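Local coordinates for protein SAM dependent methyltransferase (Agrobacterium tumefaciens, PDB 2IGT) that binds S-adenosylmethionine and probably transfers its methyl group to an acceptor substrate, at residues P29-P34 / L286-M291; P135-H140 / G301-R306; G43-I48 / K55-G60; A151-K156 / T225-L230. One frame throughout, in Å; residues are numbered along the deposited sequence. Where two conformers were deposited one is given.

Interaction 1: residues P29-P34 / L286-M291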
loop_
_atom_site.group_PDB
_atom_site.type_symbol
_atom_site.label_atom_id
_atom_site.label_comp_id
_atom_site.label_asym_id
_atom_site.label_seq_id
_atom_site.Cartn_x
_atom_site.Cartn_y
_atom_site.Cartn_z
ATOM N N PRO A 29 -30.091 -31.064 9.483
ATOM C CA PRO A 29 -29.749 -32.235 8.660
ATOM C C PRO A 29 -29.064 -33.324 9.509
ATOM O O PRO A 29 -28.561 -33.041 10.602
ATOM C CB PRO A 29 -28.733 -31.684 7.649
ATOM C CG PRO A 29 -28.852 -30.185 7.701
ATOM C CD PRO A 29 -29.431 -29.817 9.031
ATOM N N ALA A 30 -29.027 -34.543 8.986
ATOM C CA ALA A 30 -28.214 -35.610 9.560
ATOM C C ALA A 30 -26.742 -35.177 9.551
ATOM O O ALA A 30 -26.352 -34.244 8.836
ATOM C CB ALA A 30 -28.406 -36.906 8.772
ATOM N N GLU A 31 -25.915 -35.833 10.356
ATOM C CA GLU A 31 -24.516 -35.435 10.414
ATOM C C GLU A 31 -23.628 -36.665 10.377
ATOM O O GLU A 31 -24.014 -37.739 10.886
ATOM C CB GLU A 31 -24.269 -34.598 11.671
ATOM C CG GLU A 31 -24.795 -35.253 12.946
ATOM C CD GLU A 31 -24.418 -34.481 14.204
ATOM O OE1 GLU A 31 -23.814 -33.399 14.090
ATOM O OE2 GLU A 31 -24.731 -34.970 15.314
ATOM N N HIS A 32 -22.482 -36.525 9.713
ATOM C CA HIS A 32 -21.376 -37.480 9.823
ATOM C C HIS A 32 -20.175 -36.656 10.273
ATOM O O HIS A 32 -19.714 -35.775 9.551
ATOM C CB HIS A 32 -21.063 -38.143 8.479
ATOM C CG HIS A 32 -22.181 -38.980 7.926
ATOM N ND1 HIS A 32 -22.375 -39.159 6.572
ATOM C CD2 HIS A 32 -23.163 -39.689 8.540
ATOM C CE1 HIS A 32 -23.420 -39.947 6.373
ATOM N NE2 HIS A 32 -23.919 -40.280 7.551
ATOM N N VAL A 33 -19.674 -36.924 11.471
ATOM C CA VAL A 33 -18.632 -36.071 12.061
ATOM C C VAL A 33 -17.989 -36.864 13.209
ATOM O O VAL A 33 -18.695 -37.545 13.932
ATOM C CB VAL A 33 -19.261 -34.695 12.558
ATOM C CG1 VAL A 33 -20.265 -34.903 13.732
ATOM C CG2 VAL A 33 -18.176 -33.672 12.912
ATOM N N PRO A 34 -16.648 -36.842 13.338
ATOM C CA PRO A 34 -15.640 -36.284 12.425
ATOM C C PRO A 34 -15.503 -37.182 11.214
ATOM O O PRO A 34 -15.643 -38.407 11.335
ATOM C CB PRO A 34 -14.339 -36.336 13.239
ATOM C CG PRO A 34 -14.763 -36.713 14.678
ATOM C CD PRO A 34 -16.039 -37.469 14.524
ATOM N N LEU A 286 -22.139 -24.696 12.424
ATOM C CA LEU A 286 -22.574 -23.547 11.620
ATOM C C LEU A 286 -23.298 -24.016 10.359
ATOM O O LEU A 286 -24.381 -23.468 10.022
ATOM C CB LEU A 286 -21.389 -22.649 11.232
ATOM C CG LEU A 286 -21.738 -21.451 10.302
ATOM C CD1 LEU A 286 -22.752 -20.516 10.990
ATOM C CD2 LEU A 286 -20.440 -20.671 9.911
HETATM N N MSE A 287 -22.697 -24.988 9.651
HETATM C CA MSE A 287 -23.275 -25.481 8.393
HETATM C C MSE A 287 -24.613 -26.185 8.685
HETATM O O MSE A 287 -25.608 -26.011 7.956
HETATM C CB MSE A 287 -22.306 -26.463 7.703
HETATM C CG MSE A 287 -22.894 -27.098 6.417
HETATM SE SE MSE A 287 -23.066 -25.731 5.009
HETATM C CE MSE A 287 -21.160 -25.522 4.600
ATOM N N ARG A 288 -24.641 -26.960 9.774
ATOM C CA ARG A 288 -25.844 -27.688 10.137
ATOM C C ARG A 288 -27.002 -26.712 10.386
ATOM O O ARG A 288 -28.116 -26.910 9.879
ATOM C CB ARG A 288 -25.580 -28.530 11.393
ATOM C CG ARG A 288 -25.100 -29.905 11.121
ATOM C CD ARG A 288 -26.181 -30.914 11.538
ATOM N NE ARG A 288 -26.150 -31.189 12.970
ATOM C CZ ARG A 288 -26.983 -32.011 13.621
ATOM N NH1 ARG A 288 -26.849 -32.174 14.916
ATOM N NH2 ARG A 288 -27.943 -32.665 13.013
ATOM N N GLU A 289 -26.738 -25.675 11.182
ATOM C CA GLU A 289 -27.765 -24.683 11.518
ATOM C C GLU A 289 -28.176 -23.871 10.276
ATOM O O GLU A 289 -29.369 -23.638 10.075
ATOM C CB GLU A 289 -27.295 -23.772 12.661
ATOM C CG GLU A 289 -28.355 -22.742 13.199
ATOM C CD GLU A 289 -29.583 -23.398 13.861
ATOM O OE1 GLU A 289 -29.418 -24.394 14.604
ATOM O OE2 GLU A 289 -30.714 -22.906 13.674
ATOM N N THR A 290 -27.198 -23.468 9.451
ATOM C CA THR A 290 -27.467 -22.827 8.150
ATOM C C THR A 290 -28.473 -23.637 7.304
ATOM O O THR A 290 -29.384 -23.052 6.703
ATOM C CB THR A 290 -26.165 -22.591 7.308
ATOM O OG1 THR A 290 -25.236 -21.788 8.052
ATOM C CG2 THR A 290 -26.462 -21.905 5.962
HETATM N N MSE A 291 -28.302 -24.956 7.261
HETATM C CA MSE A 291 -29.142 -25.846 6.448
HETATM C C MSE A 291 -30.352 -26.410 7.221
HETATM O O MSE A 291 -30.969 -27.376 6.776
HETATM C CB MSE A 291 -28.301 -27.013 5.891
HETATM C CG MSE A 291 -27.103 -26.595 5.049
HETATM SE SE MSE A 291 -27.570 -25.290 3.614
HETATM C CE MSE A 291 -28.726 -26.473 2.528
#
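Pro29 and Arg288 meet where the edge strand 30-39 of the methyltransferase sheet runs beside the C-terminal end of helix 280-290. The tight half is the Pro29 ring set against the carbonyl oxygens and CB of the helix end, its CD 3.3 Å from Arg288 O and its CG 3.7 Å from Met291 CB, while Val298 of the next strand also touches it. A proline suits this place, being compact and rigid and having no N-H to bury. Of the Met291 side chain (a selenomethionine) CB does the touching, beside the residue's own carbonyl O, and the rest bends away toward Leu262 and Arg259. The outer half is looser, built from longer side chains that are partly exposed. Glu31 lays its carboxylate over one face of the Arg288 guanidinium, the two planes 24° apart, with OE1 3.4 Å from NH1. This is a salt bridge of charge alone, since no N-H of the arginine points at that oxygen, and OE1 is hydrogen-bonded to His284 NE2 instead. Arg288 spans both halves: bends at chi2 and chi3 bring its guanidinium edge to the strand, where NH2 donates to Pro29 O, nearly in line with the carbonyl bond, at an unusually short 2.5 Å whose exact value is doubtful.

Interaction 2: residues P135-H140 / G301-R306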
loop_
_atom_site.group_PDB
_atom_site.type_symbol
_atom_site.label_atom_id
_atom_site.label_comp_id
_atom_site.label_asym_id
_atom_site.label_seq_id
_atom_site.Cartn_x
_atom_site.Cartn_y
_atom_site.Cartn_z
ATOM N N PRO A 135 -2.740 -29.015 -3.237
ATOM C CA PRO A 135 -3.031 -30.290 -3.903
ATOM C C PRO A 135 -3.888 -31.241 -3.086
ATOM O O PRO A 135 -4.536 -32.128 -3.645
ATOM C CB PRO A 135 -1.646 -30.909 -4.150
ATOM C CG PRO A 135 -0.706 -30.157 -3.302
ATOM C CD PRO A 135 -1.303 -28.836 -2.936
ATOM N N GLU A 136 -3.892 -31.064 -1.773
ATOM C CA GLU A 136 -4.765 -31.891 -0.910
ATOM C C GLU A 136 -6.247 -31.732 -1.280
ATOM O O GLU A 136 -7.049 -32.656 -1.070
ATOM C CB GLU A 136 -4.555 -31.543 0.580
ATOM C CG GLU A 136 -4.965 -30.142 1.003
ATOM C CD GLU A 136 -3.879 -29.081 0.821
ATOM O OE1 GLU A 136 -2.909 -29.290 0.055
ATOM O OE2 GLU A 136 -3.984 -28.011 1.456
ATOM N N GLN A 137 -6.600 -30.565 -1.831
ATOM C CA GLN A 137 -7.972 -30.269 -2.269
ATOM C C GLN A 137 -8.478 -31.233 -3.357
ATOM O O GLN A 137 -9.666 -31.229 -3.695
ATOM C CB GLN A 137 -8.094 -28.799 -2.713
ATOM C CG GLN A 137 -7.979 -27.781 -1.536
ATOM C CD GLN A 137 -9.189 -27.827 -0.613
ATOM O OE1 GLN A 137 -10.321 -28.062 -1.064
ATOM N NE2 GLN A 137 -8.967 -27.618 0.677
ATOM N N ILE A 138 -7.582 -32.074 -3.883
ATOM C CA ILE A 138 -7.975 -33.106 -4.854
ATOM C C ILE A 138 -9.110 -34.006 -4.355
ATOM O O ILE A 138 -9.928 -34.465 -5.146
ATOM C CB ILE A 138 -6.787 -33.980 -5.307
ATOM C CG1 ILE A 138 -7.161 -34.749 -6.599
ATOM C CG2 ILE A 138 -6.324 -34.925 -4.160
ATOM C CD1 ILE A 138 -6.008 -35.496 -7.282
ATOM N N VAL A 139 -9.171 -34.250 -3.043
ATOM C CA VAL A 139 -10.293 -35.017 -2.509
ATOM C C VAL A 139 -11.644 -34.309 -2.815
ATOM O O VAL A 139 -12.589 -34.960 -3.273
ATOM C CB VAL A 139 -10.124 -35.324 -1.003
ATOM C CG1 VAL A 139 -11.230 -36.245 -0.512
ATOM C CG2 VAL A 139 -8.745 -35.953 -0.751
ATOM N N HIS A 140 -11.726 -32.998 -2.589
ATOM C CA HIS A 140 -12.958 -32.247 -2.902
ATOM C C HIS A 140 -13.146 -32.131 -4.421
ATOM O O HIS A 140 -14.273 -32.170 -4.903
ATOM C CB HIS A 140 -12.975 -30.829 -2.284
ATOM C CG HIS A 140 -12.882 -30.807 -0.782
ATOM N ND1 HIS A 140 -13.837 -31.380 0.040
ATOM C CD2 HIS A 140 -11.961 -30.245 0.042
ATOM C CE1 HIS A 140 -13.485 -31.206 1.305
ATOM N NE2 HIS A 140 -12.354 -30.515 1.336
ATOM N N GLY A 301 -15.007 -32.293 9.029
ATOM C CA GLY A 301 -13.793 -32.823 9.662
ATOM C C GLY A 301 -12.565 -32.097 9.153
ATOM O O GLY A 301 -12.621 -30.897 8.844
ATOM N N GLU A 302 -11.460 -32.838 9.049
ATOM C CA GLU A 302 -10.193 -32.285 8.589
ATOM C C GLU A 302 -9.821 -32.962 7.274
ATOM O O GLU A 302 -10.161 -34.126 7.049
ATOM C CB GLU A 302 -9.098 -32.464 9.657
ATOM C CG GLU A 302 -9.397 -31.602 10.881
ATOM C CD GLU A 302 -8.344 -31.619 11.961
ATOM O OE1 GLU A 302 -7.240 -32.179 11.747
ATOM O OE2 GLU A 302 -8.648 -31.048 13.037
ATOM N N LEU A 303 -9.169 -32.196 6.410
ATOM C CA LEU A 303 -8.547 -32.687 5.172
ATOM C C LEU A 303 -7.039 -32.795 5.430
ATOM O O LEU A 303 -6.405 -31.810 5.804
ATOM C CB LEU A 303 -8.804 -31.717 4.015
ATOM C CG LEU A 303 -8.093 -32.016 2.690
ATOM C CD1 LEU A 303 -8.557 -33.366 2.096
ATOM C CD2 LEU A 303 -8.367 -30.894 1.674
ATOM N N VAL A 304 -6.484 -33.994 5.223
ATOM C CA VAL A 304 -5.101 -34.252 5.597
ATOM C C VAL A 304 -4.349 -34.839 4.397
ATOM O O VAL A 304 -4.962 -35.399 3.457
ATOM C CB VAL A 304 -5.009 -35.202 6.830
ATOM C CG1 VAL A 304 -6.000 -34.763 7.909
ATOM C CG2 VAL A 304 -5.316 -36.640 6.440
ATOM N N ILE A 305 -3.031 -34.666 4.423
ATOM C CA ILE A 305 -2.124 -35.304 3.490
ATOM C C ILE A 305 -1.296 -36.297 4.299
ATOM O O ILE A 305 -0.799 -35.971 5.385
ATOM C CB ILE A 305 -1.090 -34.285 2.903
ATOM C CG1 ILE A 305 -1.783 -33.145 2.136
ATOM C CG2 ILE A 305 -0.059 -35.009 2.028
ATOM C CD1 ILE A 305 -0.863 -31.892 1.882
ATOM N N ARG A 306 -1.109 -37.489 3.754
ATOM C CA ARG A 306 -0.215 -38.430 4.372
ATOM C C ARG A 306 1.132 -38.437 3.636
ATOM O O ARG A 306 1.173 -38.500 2.410
ATOM C CB ARG A 306 -0.834 -39.834 4.401
ATOM C CG ARG A 306 -0.041 -40.780 5.310
ATOM C CD ARG A 306 -0.718 -42.133 5.476
ATOM N NE ARG A 306 -1.991 -42.079 6.214
ATOM C CZ ARG A 306 -2.103 -42.163 7.539
ATOM N NH1 ARG A 306 -1.017 -42.258 8.312
ATOM N NH2 ARG A 306 -3.306 -42.119 8.098
#
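Leu303 points from its strand at the 3-10 turn and helix start of 135-140, and Glu136 and its neighbours receive it. With CG anti to the backbone N (chi1 174°), the side chain extends from CB toward them. CG is the first atom to arrive, 4.0 Å from both Glu136 CG and Glu136 O. There the chain forks. CD1 lies 3.6 Å from Glu136 O and slides past Val139, meeting its CG2 at 3.9 Å. CD2 shares Glu136 with CD1 but turns toward Gln137 and His140: it is 3.5 Å from Glu136 CG, equally close to Gln137 NE2, and 4.0 Å from His140 CD2. Leucine suits the spot because its two methyls can fill two directions at once. Beside it, Ile305 sets CG1 against Glu136 CB at 3.6 Å. The polar ends that border this greasy contact are engaged elsewhere, Glu136 OE2 and Gln137 NE2 both bonding to Tyr274 OH. The 3-10 turn 135-137 and the start of helix 138-150 thus pack on a face of the central sheet through side chains. Strand 297-306 lies beneath them between strands 30-39 and 318-328, while Phe45 and Leu47 of strand 45-51 touch Ile305, and Gln137 and His140 reach strand 268-273.

Interaction 3: residues G43-I48 / K55-G60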
loop_
_atom_site.group_PDB
_atom_site.type_symbol
_atom_site.label_atom_id
_atom_site.label_comp_id
_atom_site.label_asym_id
_atom_site.label_seq_id
_atom_site.Cartn_x
_atom_site.Cartn_y
_atom_site.Cartn_z
ATOM N N GLY A 43 0.465 -38.773 -8.953
ATOM C CA GLY A 43 0.992 -38.054 -10.108
ATOM C C GLY A 43 1.990 -36.964 -9.754
ATOM O O GLY A 43 3.122 -37.260 -9.322
ATOM N N ASP A 44 1.576 -35.711 -9.932
ATOM C CA ASP A 44 2.520 -34.600 -9.846
ATOM C C ASP A 44 2.749 -34.071 -8.426
ATOM O O ASP A 44 3.571 -33.189 -8.241
ATOM C CB ASP A 44 2.124 -33.447 -10.779
ATOM C CG ASP A 44 2.614 -33.640 -12.211
ATOM O OD1 ASP A 44 3.335 -34.619 -12.508
ATOM O OD2 ASP A 44 2.256 -32.796 -13.047
ATOM N N PHE A 45 2.038 -34.586 -7.426
ATOM C CA PHE A 45 2.271 -34.135 -6.058
ATOM C C PHE A 45 2.411 -35.276 -5.067
ATOM O O PHE A 45 1.595 -36.206 -5.041
ATOM C CB PHE A 45 1.169 -33.197 -5.512
ATOM C CG PHE A 45 1.325 -32.919 -4.030
ATOM C CD1 PHE A 45 2.353 -32.069 -3.564
ATOM C CD2 PHE A 45 0.484 -33.539 -3.097
ATOM C CE1 PHE A 45 2.532 -31.831 -2.189
ATOM C CE2 PHE A 45 0.645 -33.325 -1.718
ATOM C CZ PHE A 45 1.661 -32.455 -1.242
ATOM N N HIS A 46 3.429 -35.193 -4.225
ATOM C CA HIS A 46 3.339 -35.877 -2.944
ATOM C C HIS A 46 4.244 -35.271 -1.896
ATOM O O HIS A 46 5.228 -34.593 -2.206
ATOM C CB HIS A 46 3.560 -37.375 -3.064
ATOM C CG HIS A 46 4.906 -37.728 -3.572
ATOM N ND1 HIS A 46 5.197 -37.784 -4.919
ATOM C CD2 HIS A 46 6.049 -38.042 -2.917
ATOM C CE1 HIS A 46 6.472 -38.116 -5.072
ATOM N NE2 HIS A 46 7.009 -38.283 -3.872
ATOM N N LEU A 47 3.876 -35.522 -0.652
ATOM C CA LEU A 47 4.647 -35.086 0.501
ATOM C C LEU A 47 5.667 -36.173 0.776
ATOM O O LEU A 47 5.292 -37.293 1.133
ATOM C CB LEU A 47 3.706 -34.929 1.692
ATOM C CG LEU A 47 4.351 -34.649 3.060
ATOM C CD1 LEU A 47 5.072 -33.302 3.020
ATOM C CD2 LEU A 47 3.228 -34.645 4.117
ATOM N N ILE A 48 6.940 -35.856 0.555
ATOM C CA ILE A 48 8.033 -36.818 0.738
ATOM C C ILE A 48 8.331 -37.045 2.205
ATOM O O ILE A 48 8.405 -38.190 2.637
ATOM C CB ILE A 48 9.318 -36.383 -0.026
ATOM C CG1 ILE A 48 9.022 -36.368 -1.532
ATOM C CG2 ILE A 48 10.491 -37.377 0.236
ATOM C CD1 ILE A 48 10.046 -35.622 -2.308
ATOM N N LYS A 55 8.539 -29.002 5.616
ATOM C CA LYS A 55 8.030 -30.114 4.806
ATOM C C LYS A 55 8.785 -30.154 3.468
ATOM O O LYS A 55 9.237 -29.110 2.978
ATOM C CB LYS A 55 6.512 -30.012 4.599
ATOM C CG LYS A 55 6.050 -28.718 3.882
ATOM C CD LYS A 55 4.525 -28.606 3.901
ATOM C CE LYS A 55 4.042 -27.254 3.414
ATOM N NZ LYS A 55 2.546 -27.081 3.720
ATOM N N LEU A 56 8.936 -31.369 2.932
ATOM C CA LEU A 56 9.668 -31.657 1.698
ATOM C C LEU A 56 8.674 -32.245 0.718
ATOM O O LEU A 56 8.152 -33.338 0.940
ATOM C CB LEU A 56 10.788 -32.671 1.975
ATOM C CG LEU A 56 11.603 -33.171 0.774
ATOM C CD1 LEU A 56 12.390 -31.970 0.184
ATOM C CD2 LEU A 56 12.551 -34.278 1.187
ATOM N N GLU A 57 8.402 -31.527 -0.361
ATOM C CA GLU A 57 7.299 -31.907 -1.257
ATOM C C GLU A 57 7.812 -32.037 -2.680
ATOM O O GLU A 57 8.759 -31.349 -3.051
ATOM C CB GLU A 57 6.196 -30.844 -1.248
ATOM C CG GLU A 57 5.569 -30.589 0.106
ATOM C CD GLU A 57 4.877 -29.263 0.142
ATOM O OE1 GLU A 57 5.573 -28.215 0.239
ATOM O OE2 GLU A 57 3.641 -29.271 0.052
ATOM N N GLN A 58 7.192 -32.911 -3.476
ATOM C CA GLN A 58 7.478 -32.965 -4.911
ATOM C C GLN A 58 6.278 -32.371 -5.655
ATOM O O GLN A 58 5.156 -32.802 -5.428
ATOM C CB GLN A 58 7.740 -34.422 -5.352
ATOM C CG GLN A 58 8.325 -34.609 -6.771
ATOM C CD GLN A 58 9.810 -34.244 -6.871
ATOM O OE1 GLN A 58 10.551 -34.280 -5.880
ATOM N NE2 GLN A 58 10.250 -33.893 -8.080
ATOM N N TYR A 59 6.517 -31.334 -6.464
ATOM C CA TYR A 59 5.517 -30.732 -7.355
ATOM C C TYR A 59 6.051 -30.902 -8.769
ATOM O O TYR A 59 6.930 -30.140 -9.191
ATOM C CB TYR A 59 5.318 -29.237 -7.059
ATOM C CG TYR A 59 4.538 -28.985 -5.785
ATOM C CD1 TYR A 59 3.144 -28.937 -5.815
ATOM C CD2 TYR A 59 5.187 -28.835 -4.553
ATOM C CE1 TYR A 59 2.399 -28.720 -4.652
ATOM C CE2 TYR A 59 4.446 -28.625 -3.369
ATOM C CZ TYR A 59 3.056 -28.575 -3.441
ATOM O OH TYR A 59 2.299 -28.416 -2.320
ATOM N N GLY A 60 5.550 -31.908 -9.489
ATOM C CA GLY A 60 6.076 -32.210 -10.824
ATOM C C GLY A 60 7.572 -32.479 -10.798
ATOM O O GLY A 60 8.045 -33.339 -10.050
#
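The Tyr59 ring carries Phe45 CD1 on one face, 3.5 Å above its plane, and has the Glu57 carboxylate at its edge. The two aromatic planes make 42°, an oblique pair with centroids 4.9 Å apart, both side chains pointing the same way. Over one face of the Phe45 ring lies Leu47 N of its own strand; at the ring's edge, CE1 lies 3.6 Å from Glu57 OE2, the same oxygen that accepts from Tyr59 OH at 2.9 Å. That carboxylate is therefore held within the buried aromatic face, with OE1 paired to Arg66. On the other side of the sheet His46, whose CG sits between the backbone N and carbonyl carbon (chi1 62°), lays its ring alongside Gln58, and Gln58 CB makes a CH-pi contact over one face. Farther along, Ile48 CG2 packs on Leu56 CD2 at 3.8 Å, branched apolar groups filling a buried place. Main-chain bonds fix the register: Gln58 N donates to His46 O at 2.9 Å, and Gly60 N to Asp44 O at 2.7 Å. Gly60, with its positive phi, ends the pairing where the chain turns. Alternating hydrogen-bonded and non-hydrogen-bonded pairs, with side chains on alternate faces, mark an antiparallel beta hairpin, here the first two strands of the smaller five-stranded sheet.

Interaction 4: residues A151-K156 / T225-L230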
loop_
_atom_site.group_PDB
_atom_site.type_symbol
_atom_site.label_atom_id
_atom_site.label_comp_id
_atom_site.label_asym_id
_atom_site.label_seq_id
_atom_site.Cartn_x
_atom_site.Cartn_y
_atom_site.Cartn_z
ATOM N N ALA A 151 -24.162 -36.220 -13.176
ATOM C CA ALA A 151 -25.431 -35.484 -13.266
ATOM C C ALA A 151 -26.049 -35.653 -14.658
ATOM O O ALA A 151 -25.330 -35.846 -15.640
ATOM C CB ALA A 151 -25.215 -34.007 -12.949
ATOM N N ASP A 152 -27.377 -35.589 -14.735
ATOM C CA ASP A 152 -28.082 -35.761 -16.007
ATOM C C ASP A 152 -28.334 -34.444 -16.756
ATOM O O ASP A 152 -29.008 -34.420 -17.794
ATOM C CB ASP A 152 -29.395 -36.545 -15.802
ATOM C CG ASP A 152 -30.366 -35.862 -14.831
ATOM O OD1 ASP A 152 -30.345 -34.618 -14.661
ATOM O OD2 ASP A 152 -31.177 -36.601 -14.243
ATOM N N ARG A 153 -27.799 -33.352 -16.218
ATOM C CA ARG A 153 -27.920 -32.020 -16.834
ATOM C C ARG A 153 -26.604 -31.318 -16.498
ATOM O O ARG A 153 -25.925 -31.711 -15.534
ATOM C CB ARG A 153 -29.109 -31.251 -16.220
ATOM C CG ARG A 153 -28.918 -30.961 -14.707
ATOM C CD ARG A 153 -30.147 -30.289 -14.023
ATOM N NE ARG A 153 -29.710 -29.767 -12.712
ATOM C CZ ARG A 153 -29.662 -30.483 -11.583
ATOM N NH1 ARG A 153 -29.215 -29.930 -10.455
ATOM N NH2 ARG A 153 -30.052 -31.763 -11.574
ATOM N N PRO A 154 -26.227 -30.292 -17.276
ATOM C CA PRO A 154 -25.010 -29.521 -16.956
ATOM C C PRO A 154 -25.214 -28.734 -15.668
ATOM O O PRO A 154 -26.155 -27.943 -15.574
ATOM C CB PRO A 154 -24.892 -28.532 -18.131
ATOM C CG PRO A 154 -25.782 -29.060 -19.189
ATOM C CD PRO A 154 -26.891 -29.793 -18.499
ATOM N N LEU A 155 -24.365 -28.955 -14.680
ATOM C CA LEU A 155 -24.507 -28.271 -13.398
ATOM C C LEU A 155 -23.961 -26.853 -13.413
ATOM O O LEU A 155 -22.914 -26.592 -14.018
ATOM C CB LEU A 155 -23.790 -29.059 -12.307
ATOM C CG LEU A 155 -24.347 -30.465 -12.062
ATOM C CD1 LEU A 155 -23.723 -30.987 -10.762
ATOM C CD2 LEU A 155 -25.896 -30.430 -11.997
ATOM N N LYS A 156 -24.655 -25.952 -12.720
ATOM C CA LYS A 156 -24.121 -24.614 -12.439
ATOM C C LYS A 156 -23.291 -24.686 -11.164
ATOM O O LYS A 156 -23.833 -25.019 -10.100
ATOM C CB LYS A 156 -25.256 -23.618 -12.257
ATOM C CG LYS A 156 -26.057 -23.350 -13.522
ATOM C CD LYS A 156 -27.253 -22.407 -13.243
ATOM C CE LYS A 156 -28.449 -23.164 -12.639
ATOM N NZ LYS A 156 -29.575 -22.218 -12.295
ATOM N N THR A 225 -29.449 -19.045 -9.101
ATOM C CA THR A 225 -29.204 -20.273 -8.332
ATOM C C THR A 225 -28.088 -21.113 -8.934
ATOM O O THR A 225 -27.812 -21.021 -10.123
ATOM C CB THR A 225 -30.469 -21.163 -8.170
ATOM O OG1 THR A 225 -30.932 -21.570 -9.457
ATOM C CG2 THR A 225 -31.624 -20.421 -7.426
ATOM N N TYR A 226 -27.451 -21.921 -8.087
ATOM C CA TYR A 226 -26.365 -22.820 -8.474
ATOM C C TYR A 226 -26.629 -24.203 -7.893
ATOM O O TYR A 226 -27.250 -24.350 -6.828
ATOM C CB TYR A 226 -25.025 -22.303 -7.913
ATOM C CG TYR A 226 -24.631 -20.948 -8.462
ATOM C CD1 TYR A 226 -23.815 -20.861 -9.576
ATOM C CD2 TYR A 226 -25.114 -19.751 -7.880
ATOM C CE1 TYR A 226 -23.429 -19.635 -10.090
ATOM C CE2 TYR A 226 -24.749 -18.504 -8.405
ATOM C CZ TYR A 226 -23.883 -18.469 -9.514
ATOM O OH TYR A 226 -23.474 -17.277 -10.090
ATOM N N ASP A 227 -26.158 -25.213 -8.602
ATOM C CA ASP A 227 -26.333 -26.601 -8.188
ATOM C C ASP A 227 -25.255 -27.016 -7.202
ATOM O O ASP A 227 -25.490 -27.874 -6.332
ATOM C CB ASP A 227 -26.310 -27.503 -9.407
ATOM C CG ASP A 227 -27.399 -27.138 -10.406
ATOM O OD1 ASP A 227 -28.595 -27.250 -10.063
ATOM O OD2 ASP A 227 -27.058 -26.705 -11.524
ATOM N N ILE A 228 -24.065 -26.440 -7.359
ATOM C CA ILE A 228 -22.971 -26.696 -6.417
ATOM C C ILE A 228 -22.302 -25.383 -6.064
ATOM O O ILE A 228 -22.031 -24.556 -6.949
ATOM C CB ILE A 228 -21.916 -27.736 -6.968
ATOM C CG1 ILE A 228 -22.600 -29.102 -7.218
ATOM C CG2 ILE A 228 -20.652 -27.815 -6.018
ATOM C CD1 ILE A 228 -21.720 -30.187 -7.862
ATOM N N ILE A 229 -22.045 -25.181 -4.769
ATOM C CA ILE A 229 -21.314 -24.006 -4.337
ATOM C C ILE A 229 -20.124 -24.463 -3.519
ATOM O O ILE A 229 -20.289 -25.233 -2.565
ATOM C CB ILE A 229 -22.190 -23.032 -3.483
ATOM C CG1 ILE A 229 -23.357 -22.488 -4.310
ATOM C CG2 ILE A 229 -21.311 -21.836 -2.930
ATOM C CD1 ILE A 229 -24.394 -21.699 -3.467
ATOM N N LEU A 230 -18.938 -24.026 -3.930
ATOM C CA LEU A 230 -17.714 -24.209 -3.145
ATOM C C LEU A 230 -17.256 -22.864 -2.616
ATOM O O LEU A 230 -17.296 -21.868 -3.335
ATOM C CB LEU A 230 -16.593 -24.799 -4.001
ATOM C CG LEU A 230 -17.058 -25.826 -5.033
ATOM C CD1 LEU A 230 -15.940 -26.069 -6.068
ATOM C CD2 LEU A 230 -17.510 -27.126 -4.356
HETATM O O HOH W 1 -28.487 -27.375 -13.542
HETATM O O HOH W 2 -29.596 -18.879 -12.214
#
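Lys156 and Asp227 join their backbones where the two segments run about 100° apart, Lys156 O accepting both Asp227 N at 2.8 Å and Ile228 N at 3.1 Å. The carboxylate of Asp227 returns the grip. Its OD2 takes Lys156 N on the anti lone pair at 2.8 Å, and its OD1 takes Arg153 NH1, also at 2.8 Å, in a salt bridge. The arginine edge arrives from above the carboxylate, the planes standing 70° apart, and Leu155 CD2 lies over a guanidinium face. Aspartate suits the place because a short, two-pronged acceptor can hold a main-chain N-H and a cation together; Ser263 OG also bonds OD1. Water 1 completes the network, accepting from Arg153 NE and donating to Asp227 OD2 and Pro154 O. Lys156 bends at chi3 (-81°), turning its ammonium back to Thr225, where NZ donates to the carbonyl O at 3.0 Å and weakly to OG1. Beneath the polar layer, Leu155 CD1 meets Ile228 CD1 at 3.6 Å, and helix 138-150 and Leu267 cover the isoleucine. The contact opens the parallel pairing of strands 156-160 and 228-231, neighbours within the Rossmann-like sheet characteristic of S-adenosylmethionine-dependent methyltransferases.

From the N terminus, the chain first passes 29-34, which waits until 286-291 for its partner, so interaction 1 closes a very long loop. Interaction 3 then closes at once as a hairpin, wholly inside that loop. Interaction 2 opens at 135-140 and closes at 301-306, beyond the end of interaction 1, so these two cross. Interaction 4 nests within both. Interactions 1, 2 and 4 all reach the eight-stranded sheet, at its edge, on its face and near its middle. Interaction 3 belongs to the smaller sheet, yet it touches interaction 2 directly: Pro135 packs against Phe45 and Tyr59, one of the places where the hairpin meets the eight-stranded domain.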